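Endo-arabinase (Bacteroides thetaiotaomicron, PDB 5C0P) probably hydrolyses O-glycosidic bonds in arabinan, as a family 43 glycoside hydrolase, and binds magnesium. Local coordinates at residues 126-138 against 147-159. Sequence-based numbering, arbitrary orientation. Where two conformers were deposited one is given.
With MG (magnesium ion), chain B.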
ATOM      1  N   ALA A 126      10.866   1.003 -12.754  1.00 13.56           N
ATOM      2  CA  ALA A 126      10.527   0.726 -11.369  1.00 10.70           C
ATOM      3  C   ALA A 126      11.528   1.382 -10.420  1.00 10.42           C
ATOM      4  O   ALA A 126      12.707   1.508 -10.745  1.00 13.55           O
ATOM      5  CB  ALA A 126      10.503  -0.774 -11.127  1.00 13.71           C
ATOM      6  N   ILE A 127      11.044   1.776  -9.248  1.00 11.00           N
ATOM      7  CA  ILE A 127      11.903   2.268  -8.173  1.00 10.77           C
ATOM      8  C   ILE A 127      12.444   1.098  -7.337  1.00 11.92           C
ATOM      9  O   ILE A 127      13.481   1.206  -6.682  1.00 13.17           O
ATOM     10  CB  ILE A 127      11.128   3.282  -7.295  1.00  9.55           C
ATOM     11  CG1 ILE A 127      12.081   4.032  -6.364  1.00  9.67           C
ATOM     12  CG2 ILE A 127      10.006   2.593  -6.514  1.00 12.43           C
ATOM     13  CD1 ILE A 127      13.163   4.812  -7.089  1.00 11.15           C
ATOM     14  N   THR A 128      11.751  -0.036  -7.395  1.00 12.82           N
ATOM     15  CA  THR A 128      12.222  -1.269  -6.758  1.00 10.54           C
ATOM     16  C   THR A 128      13.348  -1.887  -7.604  1.00 15.39           C
ATOM     17  O   THR A 128      13.523  -1.510  -8.767  1.00 14.76           O
ATOM     18  CB  THR A 128      11.038  -2.242  -6.568  1.00 11.96           C
ATOM     19  OG1 THR A 128      10.349  -2.400  -7.817  1.00 11.31           O
ATOM     20  CG2 THR A 128      10.064  -1.701  -5.521  1.00 11.57           C
ATOM     21  N   PRO A 129      14.143  -2.813  -7.029  1.00 13.92           N
ATOM     22  CA  PRO A 129      15.300  -3.315  -7.786  1.00 11.94           C
ATOM     23  C   PRO A 129      14.925  -4.071  -9.059  1.00 12.56           C
ATOM     24  O   PRO A 129      14.056  -4.940  -9.024  1.00 16.38           O
ATOM     25  CB  PRO A 129      15.979  -4.269  -6.792  1.00 15.07           C
ATOM     26  CG  PRO A 129      15.597  -3.727  -5.452  1.00 14.24           C
ATOM     27  CD  PRO A 129      14.170  -3.269  -5.625  1.00 14.75           C
ATOM     28  N   SER A 130      15.618  -3.780 -10.159  1.00 19.10           N
ATOM     29  CA  SER A 130      15.288  -4.395 -11.446  1.00 22.84           C
ATOM     30  C   SER A 130      15.515  -5.908 -11.489  1.00 18.31           C
ATOM     31  O   SER A 130      14.912  -6.612 -12.306  1.00 22.00           O
ATOM     32  CB  SER A 130      16.057  -3.714 -12.581  1.00 25.17           C
ATOM     33  OG  SER A 130      17.454  -3.897 -12.427  1.00 28.63           O
ATOM     34  N   GLY A 131      16.386  -6.413 -10.623  1.00 17.73           N
ATOM     35  CA  GLY A 131      16.672  -7.837 -10.608  1.00 20.50           C
ATOM     36  C   GLY A 131      15.728  -8.650  -9.737  1.00 16.46           C
ATOM     37  O   GLY A 131      15.884  -9.875  -9.636  1.00 20.00           O
ATOM     38  N   TRP A 132      14.754  -7.983  -9.124  1.00 17.13           N
ATOM     39  CA  TRP A 132      13.860  -8.627  -8.165  1.00 13.96           C
ATOM     40  C   TRP A 132      12.403  -8.439  -8.541  1.00 13.03           C
ATOM     41  O   TRP A 132      12.008  -7.359  -8.973  1.00 14.00           O
ATOM     42  CB  TRP A 132      14.016  -7.986  -6.788  1.00 17.32           C
ATOM     43  CG  TRP A 132      15.276  -8.274  -6.057  1.00 17.56           C
ATOM     44  CD1 TRP A 132      16.303  -9.075  -6.456  1.00 23.73           C
ATOM     45  CD2 TRP A 132      15.634  -7.763  -4.771  1.00 15.07           C
ATOM     46  NE1 TRP A 132      17.291  -9.090  -5.492  1.00 29.65           N
ATOM     47  CE2 TRP A 132      16.901  -8.289  -4.446  1.00 23.29           C
ATOM     48  CE3 TRP A 132      15.011  -6.909  -3.862  1.00 14.85           C
ATOM     49  CZ2 TRP A 132      17.550  -7.989  -3.246  1.00 22.41           C
ATOM     50  CZ3 TRP A 132      15.654  -6.611  -2.673  1.00 14.11           C
ATOM     51  CH2 TRP A 132      16.907  -7.142  -2.380  1.00 15.96           C
HETATM   52  N   MSE A 133      11.608  -9.496  -8.381  0.57 16.88           N
HETATM   53  CA  MSE A 133      10.150  -9.380  -8.482  0.57 14.51           C
HETATM   54  C   MSE A 133       9.627  -8.693  -7.231  0.57 14.02           C
HETATM   55  O   MSE A 133       9.646  -9.273  -6.137  0.57 15.07           O
HETATM   56  CB  MSE A 133       9.487 -10.751  -8.599  0.57 15.54           C
HETATM   57  CG  MSE A 133      10.150 -11.685  -9.573  0.57 21.87           C
HETATM   58 SE   MSE A 133       8.880 -12.557 -10.745  0.57 49.60          SE
HETATM   59  CE  MSE A 133       8.540 -11.012 -11.889  0.57 14.50           C
ATOM     60  N   CYS A 134       9.153  -7.464  -7.393  1.00 11.67           N
ATOM     61  CA  CYS A 134       8.706  -6.664  -6.254  1.00 10.98           C
ATOM     62  C   CYS A 134       7.317  -6.077  -6.452  1.00 13.44           C
ATOM     63  O   CYS A 134       6.860  -5.870  -7.579  1.00 11.87           O
ATOM     64  CB  CYS A 134       9.666  -5.507  -5.978  1.00 12.06           C
ATOM     65  SG  CYS A 134      11.363  -5.991  -5.666  1.00 12.97           S
ATOM     66  N   LEU A 135       6.645  -5.799  -5.342  1.00 10.67           N
ATOM     67  CA  LEU A 135       5.316  -5.214  -5.402  1.00 10.42           C
ATOM     68  C   LEU A 135       4.982  -4.415  -4.161  1.00 10.66           C
ATOM     69  O   LEU A 135       5.698  -4.471  -3.152  1.00 10.18           O
ATOM     70  CB  LEU A 135       4.245  -6.285  -5.655  1.00 13.23           C
ATOM     71  CG  LEU A 135       4.155  -7.550  -4.802  1.00 20.05           C
ATOM     72  CD1 LEU A 135       3.516  -7.305  -3.443  1.00 21.38           C
ATOM     73  CD2 LEU A 135       3.368  -8.617  -5.553  1.00 22.76           C
ATOM     74  N   ASP A 136       3.892  -3.658  -4.261  1.00 10.11           N
ATOM     75  CA  ASP A 136       3.310  -2.930  -3.139  1.00 10.50           C
ATOM     76  C   ASP A 136       4.251  -1.885  -2.553  1.00  9.38           C
ATOM     77  O   ASP A 136       4.252  -1.661  -1.349  1.00 12.34           O
ATOM     78  CB  ASP A 136       2.804  -3.900  -2.044  1.00  9.98           C
ATOM     79  CG  ASP A 136       1.575  -4.690  -2.468  1.00 14.75           C
ATOM     80  OD1 ASP A 136       1.047  -4.461  -3.583  1.00 13.94           O
ATOM     81  OD2 ASP A 136       1.127  -5.551  -1.680  1.00 12.63           O
ATOM     82  N   GLY A 137       5.059  -1.247  -3.400  1.00  8.87           N
ATOM     83  CA  GLY A 137       5.909  -0.163  -2.939  1.00 11.45           C
ATOM     84  C   GLY A 137       5.099   0.979  -2.351  1.00 11.81           C
ATOM     85  O   GLY A 137       4.183   1.517  -2.999  1.00 11.66           O
ATOM     86  N   SER A 138       5.435   1.354  -1.119  1.00 10.29           N
ATOM     87  CA  SER A 138       4.734   2.430  -0.427  1.00 10.16           C
ATOM     88  C   SER A 138       5.709   3.482   0.081  1.00  8.91           C
ATOM     89  O   SER A 138       6.930   3.285   0.057  1.00  8.95           O
ATOM     90  CB  SER A 138       3.909   1.870   0.732  1.00 11.24           C
ATOM     91  OG  SER A 138       4.745   1.345   1.748  1.00 12.76           O
ATOM     92  N   PRO A 147      11.955  10.743   2.986  1.00 10.27           N
ATOM     93  CA  PRO A 147      11.139   9.675   2.400  1.00 10.11           C
ATOM     94  C   PRO A 147      11.797   8.297   2.385  1.00 11.16           C
ATOM     95  O   PRO A 147      12.994   8.161   2.068  1.00  9.86           O
ATOM     96  CB  PRO A 147      10.940  10.154   0.957  1.00  9.49           C
ATOM     97  CG  PRO A 147      12.206  10.925   0.645  1.00 10.16           C
ATOM     98  CD  PRO A 147      12.532  11.631   1.958  1.00 10.35           C
ATOM     99  N   TRP A 148      10.987   7.290   2.705  1.00  9.22           N
ATOM    100  CA  TRP A 148      11.378   5.894   2.650  1.00  8.83           C
ATOM    101  C   TRP A 148      10.447   5.132   1.742  1.00 10.70           C
ATOM    102  O   TRP A 148       9.227   5.344   1.774  1.00 10.40           O
ATOM    103  CB  TRP A 148      11.261   5.259   4.032  1.00 11.05           C
ATOM    104  CG  TRP A 148      12.298   5.689   5.031  1.00 10.01           C
ATOM    105  CD1 TRP A 148      12.281   6.813   5.804  1.00 11.11           C
ATOM    106  CD2 TRP A 148      13.493   4.978   5.370  1.00 10.60           C
ATOM    107  NE1 TRP A 148      13.398   6.845   6.612  1.00 11.63           N
ATOM    108  CE2 TRP A 148      14.157   5.730   6.360  1.00 10.87           C
ATOM    109  CE3 TRP A 148      14.060   3.773   4.934  1.00 10.85           C
ATOM    110  CZ2 TRP A 148      15.370   5.311   6.928  1.00 13.96           C
ATOM    111  CZ3 TRP A 148      15.259   3.359   5.492  1.00 12.06           C
ATOM    112  CH2 TRP A 148      15.900   4.126   6.484  1.00 12.80           C
ATOM    113  N   LEU A 149      11.035   4.225   0.965  1.00 10.42           N
ATOM    114  CA  LEU A 149      10.301   3.241   0.182  1.00  9.29           C
ATOM    115  C   LEU A 149      10.205   1.950   0.992  1.00  9.14           C
ATOM    116  O   LEU A 149      11.211   1.472   1.513  1.00  9.84           O
ATOM    117  CB  LEU A 149      11.057   2.967  -1.120  1.00  9.15           C
ATOM    118  CG  LEU A 149      10.489   1.851  -1.993  1.00  9.22           C
ATOM    119  CD1 LEU A 149       9.182   2.324  -2.631  1.00 11.64           C
ATOM    120  CD2 LEU A 149      11.502   1.449  -3.050  1.00 11.40           C
ATOM    121  N   LEU A 150       9.000   1.398   1.104  1.00 10.30           N
ATOM    122  CA  LEU A 150       8.809   0.063   1.679  1.00  9.61           C
ATOM    123  C   LEU A 150       8.288  -0.800   0.546  1.00 10.66           C
ATOM    124  O   LEU A 150       7.477  -0.344  -0.246  1.00 11.79           O
ATOM    125  CB  LEU A 150       7.765   0.084   2.795  1.00 11.36           C
ATOM    126  CG  LEU A 150       7.912   1.146   3.876  1.00 12.66           C
ATOM    127  CD1 LEU A 150       6.718   1.074   4.836  1.00 16.36           C
ATOM    128  CD2 LEU A 150       9.223   0.979   4.605  1.00 15.25           C
ATOM    129  N   PHE A 151       8.754  -2.037   0.438  1.00  9.29           N
ATOM    130  CA  PHE A 151       8.240  -2.893  -0.623  1.00  8.46           C
ATOM    131  C   PHE A 151       8.341  -4.364  -0.275  1.00  9.33           C
ATOM    132  O   PHE A 151       9.048  -4.752   0.662  1.00 11.12           O
ATOM    133  CB  PHE A 151       8.906  -2.596  -1.981  1.00 10.09           C
ATOM    134  CG  PHE A 151      10.376  -2.926  -2.044  1.00 10.66           C
ATOM    135  CD1 PHE A 151      10.808  -4.187  -2.440  1.00  9.69           C
ATOM    136  CD2 PHE A 151      11.328  -1.960  -1.732  1.00 11.98           C
ATOM    137  CE1 PHE A 151      12.164  -4.475  -2.515  1.00 12.29           C
ATOM    138  CE2 PHE A 151      12.688  -2.241  -1.807  1.00 11.75           C
ATOM    139  CZ  PHE A 151      13.107  -3.499  -2.198  1.00 11.78           C
ATOM    140  N   CYS A 152       7.627  -5.174  -1.044  1.00 10.63           N
ATOM    141  CA  CYS A 152       7.692  -6.623  -0.893  1.00  9.85           C
ATOM    142  C   CYS A 152       8.515  -7.224  -2.005  1.00 10.28           C
ATOM    143  O   CYS A 152       8.461  -6.775  -3.151  1.00 10.57           O
ATOM    144  CB  CYS A 152       6.294  -7.219  -1.014  1.00 10.30           C
ATOM    145  SG  CYS A 152       5.153  -6.626   0.221  1.00 13.14           S
ATOM    146  N   ARG A 153       9.269  -8.262  -1.670  1.00 11.23           N
ATOM    147  CA  ARG A 153       9.872  -9.088  -2.690  1.00 14.56           C
ATOM    148  C   ARG A 153       9.023 -10.340  -2.712  1.00 15.53           C
ATOM    149  O   ARG A 153       8.884 -11.025  -1.689  1.00 18.34           O
ATOM    150  CB  ARG A 153      11.320  -9.418  -2.354  1.00 14.78           C
ATOM    151  CG  ARG A 153      12.056  -9.932  -3.552  1.00 20.97           C
ATOM    152  CD  ARG A 153      13.499 -10.251  -3.274  1.00 17.62           C
ATOM    153  NE  ARG A 153      14.029 -10.992  -4.408  1.00 25.97           N
ATOM    154  CZ  ARG A 153      15.237 -11.532  -4.446  1.00 37.74           C
ATOM    155  NH1 ARG A 153      16.043 -11.409  -3.401  1.00 44.93           N
ATOM    156  NH2 ARG A 153      15.636 -12.192  -5.522  1.00 41.45           N
ATOM    157  N   GLU A 154       8.452 -10.621  -3.876  1.00 12.99           N
ATOM    158  CA  GLU A 154       7.386 -11.611  -4.013  1.00 19.82           C
ATOM    159  C   GLU A 154       7.757 -13.035  -3.601  1.00 16.12           C
ATOM    160  O   GLU A 154       8.800 -13.564  -3.983  1.00 13.94           O
ATOM    161  CB  GLU A 154       6.818 -11.598  -5.436  1.00 23.85           C
ATOM    162  CG  GLU A 154       5.391 -12.124  -5.508  1.00 33.34           C
ATOM    163  CD  GLU A 154       4.655 -11.713  -6.772  1.00 33.10           C
ATOM    164  OE1 GLU A 154       5.238 -11.004  -7.622  1.00 27.79           O
ATOM    165  OE2 GLU A 154       3.476 -12.102  -6.904  1.00 38.93           O
ATOM    166  N   TRP A 155       6.858 -13.650  -2.844  1.00 11.89           N
ATOM    167  CA  TRP A 155       7.069 -14.984  -2.292  1.00 13.16           C
ATOM    168  C   TRP A 155       7.255 -16.076  -3.338  1.00 12.65           C
ATOM    169  O   TRP A 155       7.874 -17.100  -3.059  1.00 14.51           O
ATOM    170  CB  TRP A 155       5.919 -15.344  -1.356  1.00 11.79           C
ATOM    171  CG  TRP A 155       4.633 -15.600  -2.079  1.00 13.04           C
ATOM    172  CD1 TRP A 155       3.774 -14.668  -2.596  1.00 12.77           C
ATOM    173  CD2 TRP A 155       4.062 -16.879  -2.362  1.00 13.25           C
ATOM    174  NE1 TRP A 155       2.704 -15.300  -3.191  1.00 14.56           N
ATOM    175  CE2 TRP A 155       2.856 -16.652  -3.054  1.00 14.08           C
ATOM    176  CE3 TRP A 155       4.451 -18.191  -2.092  1.00 14.02           C
ATOM    177  CZ2 TRP A 155       2.039 -17.699  -3.485  1.00 19.56           C
ATOM    178  CZ3 TRP A 155       3.635 -19.228  -2.519  1.00 18.51           C
ATOM    179  CH2 TRP A 155       2.444 -18.975  -3.207  1.00 19.95           C
ATOM    180  N   LEU A 156       6.726 -15.868  -4.541  1.00 13.87           N
ATOM    181  CA  LEU A 156       6.907 -16.837  -5.611  1.00 17.32           C
ATOM    182  C   LEU A 156       8.387 -16.971  -5.973  1.00 19.99           C
ATOM    183  O   LEU A 156       8.816 -18.003  -6.488  1.00 24.79           O
ATOM    184  CB  LEU A 156       6.100 -16.430  -6.844  1.00 25.48           C
ATOM    185  CG  LEU A 156       4.600 -16.678  -6.681  1.00 27.89           C
ATOM    186  CD1 LEU A 156       3.851 -16.310  -7.949  1.00 29.32           C
ATOM    187  CD2 LEU A 156       4.353 -18.126  -6.313  1.00 26.00           C
ATOM    188  N   GLU A 157       9.144 -15.915  -5.688  1.00 17.48           N
ATOM    189  CA  GLU A 157      10.584 -15.875  -5.921  1.00 21.69           C
ATOM    190  C   GLU A 157      11.363 -16.251  -4.652  1.00 22.12           C
ATOM    191  O   GLU A 157      12.349 -16.993  -4.707  1.00 24.72           O
ATOM    192  CB  GLU A 157      10.961 -14.460  -6.380  1.00 26.02           C
ATOM    193  CG  GLU A 157      12.444 -14.203  -6.592  1.00 32.15           C
ATOM    194  CD  GLU A 157      12.697 -12.981  -7.470  1.00 30.74           C
ATOM    195  OE1 GLU A 157      12.989 -11.903  -6.925  1.00 25.57           O
ATOM    196  OE2 GLU A 157      12.610 -13.103  -8.705  1.00 33.76           O
ATOM    197  N   THR A 158      10.901 -15.754  -3.507  1.00 15.65           N
ATOM    198  CA  THR A 158      11.660 -15.866  -2.257  1.00 13.29           C
ATOM    199  C   THR A 158      11.224 -16.998  -1.332  1.00 18.19           C
ATOM    200  O   THR A 158      11.921 -17.296  -0.357  1.00 14.37           O
ATOM    201  CB  THR A 158      11.599 -14.555  -1.450  1.00 12.41           C
ATOM    202  OG1 THR A 158      10.236 -14.261  -1.112  1.00 14.11           O
ATOM    203  CG2 THR A 158      12.163 -13.419  -2.269  1.00 14.92           C
ATOM    204  N   ILE A 159      10.080 -17.612  -1.642  1.00 14.28           N
ATOM    205  CA  ILE A 159       9.441 -18.649  -0.817  1.00 12.34           C
ATOM    206  C   ILE A 159       8.863 -18.090   0.482  1.00 14.33           C
ATOM    207  O   ILE A 159       7.643 -18.035   0.649  1.00 14.92           O
ATOM    208  CB  ILE A 159      10.348 -19.877  -0.550  1.00 13.20           C
ATOM    209  CG1 ILE A 159      11.053 -20.315  -1.833  1.00 16.32           C
ATOM    210  CG2 ILE A 159       9.523 -21.018   0.019  1.00 16.26           C
ATOM    211  CD1 ILE A 159      10.109 -20.629  -2.984  1.00 15.81           C
TER
HETATM  212 MG    MG B 401      13.783 -17.184   0.675  1.00 14.78          MG
HETATM  213  O   HOH W   1      14.679 -15.884  -0.701  1.00 20.44           O
HETATM  214  O   HOH W   2      13.067 -15.504   1.758  1.00 14.80           O
HETATM  215  O   HOH W   3      14.328 -18.842  -0.497  1.00 17.74           O
HETATM  216  O   HOH W   4      13.024 -18.413   2.159  1.00 15.12           O
HETATM  217  O   HOH W   5      15.564 -17.114   1.700  1.00 16.54           O
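Three N-H donors converge on E157 OE1. R153 grips it side-on in a salt bridge through NE (2.9 Å) and NH2, the oxygen lying in the guanidinium plane; NE meets its anti lone pair, whereas NH2, like M133 N (3.1 Å), comes from above the carboxylate plane. An extended chain, chi1 -164°, carries the guanidinium over the W132 indole in a cation-pi stack, planes 6° apart. With an alanine here, W132 would probably lose cover on this face and the E157 carboxylate its charged mate. The opposite face of W132 carries P129 CB; its edge meets F151 CE1. T128 CG2 lies over the F151 ring (CH-pi). Along the strands, L135 and C152 form a hydrogen-bonded antiparallel pair, as do S138 and L150; between them the register slips by one, a beta bulge taking in D136 and G137 opposite F151. D136, its OD2 bonded to A206 N, is predicted to orient proton donor and substrate. T158, ending the short helix 155-158, gives its O to a magnesium ion completed by five waters. The hairpin 134-141/147-153 belongs to one blade of the family's five-bladed beta-propeller, strand 162-168 flanking 147-153 and strands 78-88 and 205-211 of neighbouring blades touching its side chains.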